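Local atomic coordinates of protein argonaute (Marinitoga piezophila, PDB entry 5I4A), a protein that uses short guide RNAs with a 5'-hydroxyl end to bind complementary target strands and cleave single-stranded DNA. Residues K539-S553 against Q579-D592. Sequence-based numbering, arbitrary orientation.
Sequences KYTLVEVNKNTNINS and QKGVEVKILENNTD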
ATOM      1  N   LYS A 539       4.179  13.302  25.709  1.00 54.53           N
ATOM      2  CA  LYS A 539       5.320  13.180  24.816  1.00 56.92           C
ATOM      3  C   LYS A 539       4.940  12.304  23.626  1.00 64.29           C
ATOM      4  O   LYS A 539       4.158  11.361  23.758  1.00 61.65           O
ATOM      5  CB  LYS A 539       6.516  12.618  25.587  1.00 58.56           C
ATOM      6  CG  LYS A 539       6.957  13.576  26.707  1.00 60.46           C
ATOM      7  CD  LYS A 539       7.781  12.913  27.809  1.00 58.14           C
ATOM      8  CE  LYS A 539       7.076  11.795  28.532  1.00 61.85           C
ATOM      9  NZ  LYS A 539       8.062  11.067  29.382  1.00 60.76           N
ATOM     10  N   TYR A 540       5.459  12.650  22.449  1.00 64.32           N
ATOM     11  CA  TYR A 540       4.983  12.043  21.215  1.00 56.32           C
ATOM     12  C   TYR A 540       6.112  11.984  20.195  1.00 46.62           C
ATOM     13  O   TYR A 540       7.221  12.476  20.426  1.00 41.80           O
ATOM     14  CB  TYR A 540       3.794  12.824  20.644  1.00 51.33           C
ATOM     15  CG  TYR A 540       4.149  14.254  20.326  1.00 51.20           C
ATOM     16  CD1 TYR A 540       4.022  15.244  21.288  1.00 42.79           C
ATOM     17  CD2 TYR A 540       4.634  14.611  19.072  1.00 50.14           C
ATOM     18  CE1 TYR A 540       4.355  16.546  21.015  1.00 49.32           C
ATOM     19  CE2 TYR A 540       4.972  15.920  18.790  1.00 52.63           C
ATOM     20  CZ  TYR A 540       4.827  16.880  19.770  1.00 54.88           C
ATOM     21  OH  TYR A 540       5.154  18.186  19.526  1.00 64.89           O
ATOM     22  N   THR A 541       5.808  11.377  19.050  1.00 44.18           N
ATOM     23  CA  THR A 541       6.692  11.370  17.895  1.00 43.84           C
ATOM     24  C   THR A 541       5.835  11.357  16.639  1.00 39.84           C
ATOM     25  O   THR A 541       4.793  10.695  16.597  1.00 43.74           O
ATOM     26  CB  THR A 541       7.643  10.167  17.909  1.00 37.55           C
ATOM     27  OG1 THR A 541       8.387  10.130  16.684  1.00 36.44           O
ATOM     28  CG2 THR A 541       6.869   8.860  18.072  1.00 51.05           C
ATOM     29  N   LEU A 542       6.267  12.100  15.627  1.00 39.16           N
ATOM     30  CA  LEU A 542       5.564  12.191  14.353  1.00 39.34           C
ATOM     31  C   LEU A 542       6.361  11.428  13.306  1.00 42.29           C
ATOM     32  O   LEU A 542       7.535  11.732  13.071  1.00 35.50           O
ATOM     33  CB  LEU A 542       5.366  13.647  13.936  1.00 46.17           C
ATOM     34  CG  LEU A 542       4.499  14.429  14.921  1.00 46.38           C
ATOM     35  CD1 LEU A 542       4.107  15.786  14.354  1.00 44.67           C
ATOM     36  CD2 LEU A 542       3.276  13.601  15.275  1.00 42.72           C
ATOM     37  N   VAL A 543       5.721  10.442  12.682  1.00 38.33           N
ATOM     38  CA  VAL A 543       6.395   9.488  11.813  1.00 43.02           C
ATOM     39  C   VAL A 543       5.699   9.470  10.462  1.00 39.50           C
ATOM     40  O   VAL A 543       4.472   9.333  10.390  1.00 34.92           O
ATOM     41  CB  VAL A 543       6.412   8.078  12.430  1.00 46.33           C
ATOM     42  CG1 VAL A 543       7.134   7.117  11.514  1.00 43.69           C
ATOM     43  CG2 VAL A 543       7.054   8.102  13.810  1.00 34.48           C
ATOM     44  N   GLU A 544       6.480   9.605   9.393  1.00 39.41           N
ATOM     45  CA  GLU A 544       5.980   9.478   8.031  1.00 38.46           C
ATOM     46  C   GLU A 544       6.401   8.120   7.486  1.00 38.70           C
ATOM     47  O   GLU A 544       7.590   7.783   7.496  1.00 36.15           O
ATOM     48  CB  GLU A 544       6.511  10.600   7.140  1.00 40.46           C
ATOM     49  CG  GLU A 544       6.010  11.978   7.522  1.00 46.09           C
ATOM     50  CD  GLU A 544       6.556  13.063   6.617  1.00 55.20           C
ATOM     51  OE1 GLU A 544       7.567  12.811   5.927  1.00 47.61           O
ATOM     52  OE2 GLU A 544       5.968  14.166   6.590  1.00 52.80           O
ATOM     53  N   VAL A 545       5.425   7.346   7.021  1.00 38.26           N
ATOM     54  CA  VAL A 545       5.648   6.003   6.503  1.00 31.35           C
ATOM     55  C   VAL A 545       5.308   5.996   5.019  1.00 35.24           C
ATOM     56  O   VAL A 545       4.209   6.404   4.625  1.00 40.99           O
ATOM     57  CB  VAL A 545       4.813   4.960   7.265  1.00 34.27           C
ATOM     58  CG1 VAL A 545       5.060   3.573   6.711  1.00 33.95           C
ATOM     59  CG2 VAL A 545       5.131   5.008   8.753  1.00 36.92           C
ATOM     60  N   ASN A 546       6.247   5.533   4.201  1.00 35.66           N
ATOM     61  CA  ASN A 546       6.065   5.446   2.754  1.00 40.17           C
ATOM     62  C   ASN A 546       6.174   3.978   2.356  1.00 40.23           C
ATOM     63  O   ASN A 546       7.278   3.441   2.225  1.00 40.22           O
ATOM     64  CB  ASN A 546       7.090   6.307   2.017  1.00 37.95           C
ATOM     65  CG  ASN A 546       6.883   6.307   0.509  1.00 45.05           C
ATOM     66  OD1 ASN A 546       5.909   5.752   0.002  1.00 44.86           O
ATOM     67  ND2 ASN A 546       7.800   6.940  -0.214  1.00 51.53           N
ATOM     68  N   LYS A 547       5.024   3.333   2.157  1.00 31.21           N
ATOM     69  CA  LYS A 547       5.005   1.945   1.715  1.00 39.42           C
ATOM     70  C   LYS A 547       5.460   1.787   0.272  1.00 41.25           C
ATOM     71  O   LYS A 547       5.658   0.654  -0.178  1.00 50.62           O
ATOM     72  CB  LYS A 547       3.600   1.366   1.875  1.00 41.56           C
ATOM     73  CG  LYS A 547       2.610   1.871   0.840  1.00 45.50           C
ATOM     74  CD  LYS A 547       1.335   2.369   1.496  1.00 50.97           C
ATOM     75  CE  LYS A 547       0.234   2.587   0.472  1.00 47.37           C
ATOM     76  NZ  LYS A 547      -1.043   2.965   1.134  1.00 55.90           N
ATOM     77  N   ASN A 548       5.628   2.887  -0.462  1.00 40.51           N
ATOM     78  CA  ASN A 548       5.981   2.856  -1.875  1.00 44.55           C
ATOM     79  C   ASN A 548       7.363   3.446  -2.139  1.00 35.24           C
ATOM     80  O   ASN A 548       7.572   4.096  -3.165  1.00 48.06           O
ATOM     81  CB  ASN A 548       4.931   3.600  -2.700  1.00 52.91           C
ATOM     82  CG  ASN A 548       3.545   3.006  -2.558  1.00 64.49           C
ATOM     83  OD1 ASN A 548       3.380   1.786  -2.556  1.00 76.69           O
ATOM     84  ND2 ASN A 548       2.541   3.865  -2.431  1.00 57.99           N
ATOM     85  N   THR A 549       8.314   3.238  -1.231  1.00 41.46           N
ATOM     86  CA  THR A 549       9.643   3.798  -1.433  1.00 33.73           C
ATOM     87  C   THR A 549      10.313   3.140  -2.635  1.00 37.39           C
ATOM     88  O   THR A 549      10.139   1.943  -2.892  1.00 34.11           O
ATOM     89  CB  THR A 549      10.513   3.637  -0.183  1.00 41.55           C
ATOM     90  OG1 THR A 549      11.768   4.298  -0.386  1.00 39.86           O
ATOM     91  CG2 THR A 549      10.773   2.178   0.117  1.00 38.84           C
ATOM     92  N   ASN A 550      11.064   3.942  -3.384  1.00 31.36           N
ATOM     93  CA  ASN A 550      11.744   3.491  -4.589  1.00 32.64           C
ATOM     94  C   ASN A 550      13.165   3.011  -4.317  1.00 35.27           C
ATOM     95  O   ASN A 550      13.834   2.534  -5.239  1.00 31.66           O
ATOM     96  CB  ASN A 550      11.771   4.625  -5.619  1.00 31.20           C
ATOM     97  CG  ASN A 550      11.956   4.128  -7.033  1.00 31.17           C
ATOM     98  OD1 ASN A 550      11.255   3.224  -7.480  1.00 37.59           O
ATOM     99  ND2 ASN A 550      12.911   4.713  -7.747  1.00 31.16           N
ATOM    100  N   ILE A 551      13.637   3.124  -3.080  1.00 38.02           N
ATOM    101  CA  ILE A 551      14.995   2.721  -2.735  1.00 35.20           C
ATOM    102  C   ILE A 551      15.031   1.212  -2.549  1.00 38.95           C
ATOM    103  O   ILE A 551      14.263   0.651  -1.756  1.00 33.81           O
ATOM    104  CB  ILE A 551      15.471   3.450  -1.470  1.00 32.01           C
ATOM    105  CG1 ILE A 551      15.467   4.962  -1.703  1.00 33.20           C
ATOM    106  CG2 ILE A 551      16.853   2.955  -1.055  1.00 32.25           C
ATOM    107  CD1 ILE A 551      15.608   5.784  -0.439  1.00 31.85           C
ATOM    108  N   ASN A 552      15.924   0.549  -3.273  1.00 32.75           N
ATOM    109  CA  ASN A 552      15.964  -0.906  -3.252  1.00 39.07           C
ATOM    110  C   ASN A 552      17.381  -1.356  -3.596  1.00 42.76           C
ATOM    111  O   ASN A 552      18.329  -0.567  -3.532  1.00 38.47           O
ATOM    112  CB  ASN A 552      14.897  -1.474  -4.204  1.00 32.32           C
ATOM    113  CG  ASN A 552      14.257  -2.734  -3.670  1.00 32.44           C
ATOM    114  OD1 ASN A 552      14.911  -3.546  -3.017  1.00 38.89           O
ATOM    115  ND2 ASN A 552      12.968  -2.901  -3.935  1.00 35.73           N
ATOM    116  N   SER A 553      17.522  -2.626  -3.970  1.00 37.84           N
ATOM    117  CA  SER A 553      18.829  -3.228  -4.197  1.00 35.56           C
ATOM    118  C   SER A 553      18.645  -4.586  -4.854  1.00 39.54           C
ATOM    119  O   SER A 553      17.590  -5.216  -4.736  1.00 39.52           O
ATOM    120  CB  SER A 553      19.602  -3.386  -2.888  1.00 35.61           C
ATOM    121  OG  SER A 553      20.709  -4.256  -3.055  1.00 40.98           O
ATOM    122  N   GLN A 579      10.972  -8.089  -3.254  1.00 43.37           N
ATOM    123  CA  GLN A 579      11.515  -7.284  -2.167  1.00 36.76           C
ATOM    124  C   GLN A 579      11.021  -5.848  -2.298  1.00 36.61           C
ATOM    125  O   GLN A 579      11.359  -5.152  -3.260  1.00 36.69           O
ATOM    126  CB  GLN A 579      13.038  -7.354  -2.205  1.00 41.89           C
ATOM    127  CG  GLN A 579      13.756  -6.594  -1.116  1.00 37.29           C
ATOM    128  CD  GLN A 579      15.252  -6.831  -1.165  1.00 37.27           C
ATOM    129  OE1 GLN A 579      15.790  -7.627  -0.395  1.00 45.28           O
ATOM    130  NE2 GLN A 579      15.931  -6.149  -2.081  1.00 37.25           N
ATOM    131  N   LYS A 580      10.213  -5.401  -1.337  1.00 36.40           N
ATOM    132  CA  LYS A 580       9.682  -4.046  -1.323  1.00 36.45           C
ATOM    133  C   LYS A 580      10.006  -3.392   0.010  1.00 36.12           C
ATOM    134  O   LYS A 580       9.974  -4.045   1.057  1.00 41.71           O
ATOM    135  CB  LYS A 580       8.165  -4.023  -1.557  1.00 36.09           C
ATOM    136  CG  LYS A 580       7.729  -4.549  -2.914  1.00 45.47           C
ATOM    137  CD  LYS A 580       6.449  -3.873  -3.386  1.00 57.47           C
ATOM    138  CE  LYS A 580       5.371  -3.902  -2.313  1.00 51.60           C
ATOM    139  NZ  LYS A 580       4.103  -3.272  -2.778  1.00 47.08           N
ATOM    140  N   GLY A 581      10.309  -2.098  -0.032  1.00 36.08           N
ATOM    141  CA  GLY A 581      10.718  -1.369   1.145  1.00 35.98           C
ATOM    142  C   GLY A 581       9.624  -0.495   1.721  1.00 35.76           C
ATOM    143  O   GLY A 581       8.660  -0.136   1.048  1.00 35.68           O
ATOM    144  N   VAL A 582       9.795  -0.150   2.994  1.00 35.66           N
ATOM    145  CA  VAL A 582       8.906   0.764   3.700  1.00 35.45           C
ATOM    146  C   VAL A 582       9.769   1.830   4.358  1.00 36.58           C
ATOM    147  O   VAL A 582      10.586   1.518   5.233  1.00 39.07           O
ATOM    148  CB  VAL A 582       8.041   0.045   4.750  1.00 35.31           C
ATOM    149  CG1 VAL A 582       7.232   1.055   5.537  1.00 35.10           C
ATOM    150  CG2 VAL A 582       7.127  -0.970   4.083  1.00 35.32           C
ATOM    151  N   GLU A 583       9.595   3.077   3.934  1.00 35.39           N
ATOM    152  CA  GLU A 583      10.373   4.189   4.461  1.00 38.55           C
ATOM    153  C   GLU A 583       9.739   4.726   5.735  1.00 38.02           C
ATOM    154  O   GLU A 583       8.517   4.860   5.827  1.00 38.33           O
ATOM    155  CB  GLU A 583      10.486   5.309   3.427  1.00 35.42           C
ATOM    156  CG  GLU A 583      11.902   5.604   2.993  1.00 41.64           C
ATOM    157  CD  GLU A 583      11.986   6.782   2.049  1.00 41.92           C
ATOM    158  OE1 GLU A 583      12.015   7.932   2.536  1.00 38.96           O
ATOM    159  OE2 GLU A 583      12.013   6.556   0.818  1.00 41.14           O
ATOM    160  N   VAL A 584      10.580   5.033   6.718  1.00 36.70           N
ATOM    161  CA  VAL A 584      10.146   5.547   8.010  1.00 35.03           C
ATOM    162  C   VAL A 584      10.957   6.803   8.302  1.00 36.83           C
ATOM    163  O   VAL A 584      12.191   6.742   8.368  1.00 35.20           O
ATOM    164  CB  VAL A 584      10.329   4.511   9.133  1.00 35.02           C
ATOM    165  CG1 VAL A 584       9.679   4.988  10.412  1.00 34.84           C
ATOM    166  CG2 VAL A 584       9.768   3.158   8.717  1.00 35.05           C
ATOM    167  N   LYS A 585      10.273   7.932   8.476  1.00 34.92           N
ATOM    168  CA  LYS A 585      10.930   9.215   8.707  1.00 39.25           C
ATOM    169  C   LYS A 585      10.391   9.836   9.986  1.00 34.76           C
ATOM    170  O   LYS A 585       9.198  10.142  10.072  1.00 40.97           O
ATOM    171  CB  LYS A 585      10.716  10.168   7.529  1.00 34.95           C
ATOM    172  CG  LYS A 585      11.311  11.551   7.749  1.00 38.20           C
ATOM    173  CD  LYS A 585      10.920  12.525   6.652  1.00 45.89           C
ATOM    174  CE  LYS A 585      11.639  13.844   6.834  1.00 60.09           C
ATOM    175  NZ  LYS A 585      11.551  14.323   8.246  1.00 64.12           N
ATOM    176  N   ILE A 586      11.269  10.044  10.965  1.00 34.80           N
ATOM    177  CA  ILE A 586      10.894  10.695  12.220  1.00 39.79           C
ATOM    178  C   ILE A 586      10.824  12.196  11.953  1.00 35.06           C
ATOM    179  O   ILE A 586      11.844  12.885  11.961  1.00 45.56           O
ATOM    180  CB  ILE A 586      11.874  10.370  13.349  1.00 37.86           C
ATOM    181  CG1 ILE A 586      12.148   8.865  13.412  1.00 34.79           C
ATOM    182  CG2 ILE A 586      11.323  10.861  14.682  1.00 42.17           C
ATOM    183  CD1 ILE A 586      10.948   8.041  13.827  1.00 44.07           C
ATOM    184  N   LEU A 587       9.618  12.709  11.710  1.00 44.00           N
ATOM    185  CA  LEU A 587       9.452  14.144  11.502  1.00 45.90           C
ATOM    186  C   LEU A 587       9.760  14.921  12.774  1.00 44.62           C
ATOM    187  O   LEU A 587      10.507  15.906  12.749  1.00 43.96           O
ATOM    188  CB  LEU A 587       8.031  14.446  11.024  1.00 46.13           C
ATOM    189  CG  LEU A 587       7.834  14.745   9.540  1.00 47.75           C
ATOM    190  CD1 LEU A 587       6.464  15.355   9.312  1.00 60.19           C
ATOM    191  CD2 LEU A 587       8.920  15.674   9.028  1.00 43.25           C
ATOM    192  N   GLU A 588       9.189  14.491  13.893  1.00 43.36           N
ATOM    193  CA  GLU A 588       9.379  15.152  15.172  1.00 39.60           C
ATOM    194  C   GLU A 588       9.522  14.076  16.238  1.00 51.71           C
ATOM    195  O   GLU A 588       9.064  12.942  16.069  1.00 55.46           O
ATOM    196  CB  GLU A 588       8.210  16.085  15.510  1.00 37.82           C
ATOM    197  CG  GLU A 588       8.616  17.395  16.162  1.00 54.56           C
ATOM    198  CD  GLU A 588       9.234  18.366  15.175  1.00 55.79           C
ATOM    199  OE1 GLU A 588       8.532  18.788  14.232  1.00 57.26           O
ATOM    200  OE2 GLU A 588      10.425  18.699  15.337  1.00 66.86           O
ATOM    201  N   ASN A 589      10.170  14.436  17.342  1.00 43.26           N
ATOM    202  CA  ASN A 589      10.300  13.500  18.452  1.00 37.02           C
ATOM    203  C   ASN A 589      10.617  14.260  19.725  1.00 42.68           C
ATOM    204  O   ASN A 589      11.627  14.963  19.797  1.00 42.85           O
ATOM    205  CB  ASN A 589      11.382  12.451  18.181  1.00 43.26           C
ATOM    206  CG  ASN A 589      11.560  11.486  19.336  1.00 40.15           C
ATOM    207  OD1 ASN A 589      10.629  11.245  20.102  1.00 40.98           O
ATOM    208  ND2 ASN A 589      12.766  10.947  19.482  1.00 35.81           N
ATOM    209  N   ASN A 590       9.760  14.103  20.733  1.00 36.95           N
ATOM    210  CA  ASN A 590      10.035  14.585  22.082  1.00 43.03           C
ATOM    211  C   ASN A 590       9.820  13.481  23.113  1.00 41.61           C
ATOM    212  O   ASN A 590       9.644  13.771  24.302  1.00 37.12           O
ATOM    213  CB  ASN A 590       9.188  15.816  22.418  1.00 41.96           C
ATOM    214  CG  ASN A 590       7.708  15.601  22.168  1.00 55.23           C
ATOM    215  OD1 ASN A 590       6.915  15.554  23.106  1.00 61.55           O
ATOM    216  ND2 ASN A 590       7.327  15.487  20.900  1.00 55.45           N
ATOM    217  N   THR A 591       9.836  12.218  22.681  1.00 37.00           N
ATOM    218  CA  THR A 591       9.813  11.113  23.624  1.00 37.02           C
ATOM    219  C   THR A 591      11.211  10.896  24.197  1.00 44.50           C
ATOM    220  O   THR A 591      12.203  11.468  23.732  1.00 43.16           O
ATOM    221  CB  THR A 591       9.326   9.819  22.958  1.00 41.65           C
ATOM    222  OG1 THR A 591      10.259   9.406  21.956  1.00 39.23           O
ATOM    223  CG2 THR A 591       7.953  10.000  22.325  1.00 37.02           C
ATOM    224  N   ASP A 592      11.286  10.061  25.228  1.00 38.37           N
ATOM    225  CA  ASP A 592      12.563   9.654  25.799  1.00 46.12           C
ATOM    226  C   ASP A 592      13.217   8.517  25.023  1.00 49.40           C
ATOM    227  O   ASP A 592      14.289   8.046  25.417  1.00 51.06           O
ATOM    228  CB  ASP A 592      12.373   9.250  27.260  1.00 58.29           C
ATOM    229  CG  ASP A 592      11.795  10.379  28.095  1.00 65.46           C
ATOM    230  OD1 ASP A 592      12.033  11.559  27.752  1.00 54.26           O
ATOM    231  OD2 ASP A 592      11.112  10.088  29.100  1.00 71.80           O
TER
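Glu544 and Lys585 form a hydrogen-bonded antiparallel pair between strands 539-546 and 582-589, neighbours in the central mixed sheet of the RNase H-fold PIWI domain. Their backbones are bonded in both directions, as are those of Asn546 and Glu583. Register slips by one at a classic beta bulge, where Leu587 and Glu588 both face Leu542. Glu588 O there takes two donors, Leu542 N and, at 3.0 Å, Thr541 OG1; the hydroxyl lies in the carbonyl plane.

Apolar contacts pair Val543 with Val584 and Ile586, and Val545 with Val582. Helix 595-605 covers Val543, Val584 and Ile586 on one face. Val543 CG1 presses tightly on Val584 CG1 at 3.5 Å. On the other face Glu544 runs beside Lys585 and against Leu587, while its OE2 accepts from Phe522 N.

Polar side chains close both ends. Thr549 OG1 donates to the anti lone pair of Glu583 OE2 at 2.6 Å. Asn552 and Gln579 share two bonds: Asn552 ND2 gives a nearly straight one to Gln579 O at 2.8 Å, and Gln579 NE2 reaches Asn552 OD1 at 2.9 Å. An alanine in place of Asn552 would probably leave Gln579 O without this donor and Gln579 NE2 without this acceptor. The side chain of Lys547, which follows Asn546, lies close to those of Asp519 and Asn627, inferred manganese ligands.

At the far end Lys539 NZ forms a salt bridge with Asp592 OD2 at 3.2 Å, its hydrogen bond weak. The Asn590 amide stands steeply over one face of the Tyr540 ring, planes 72° apart, with ND2 2.9 Å above the plane over the ring centre.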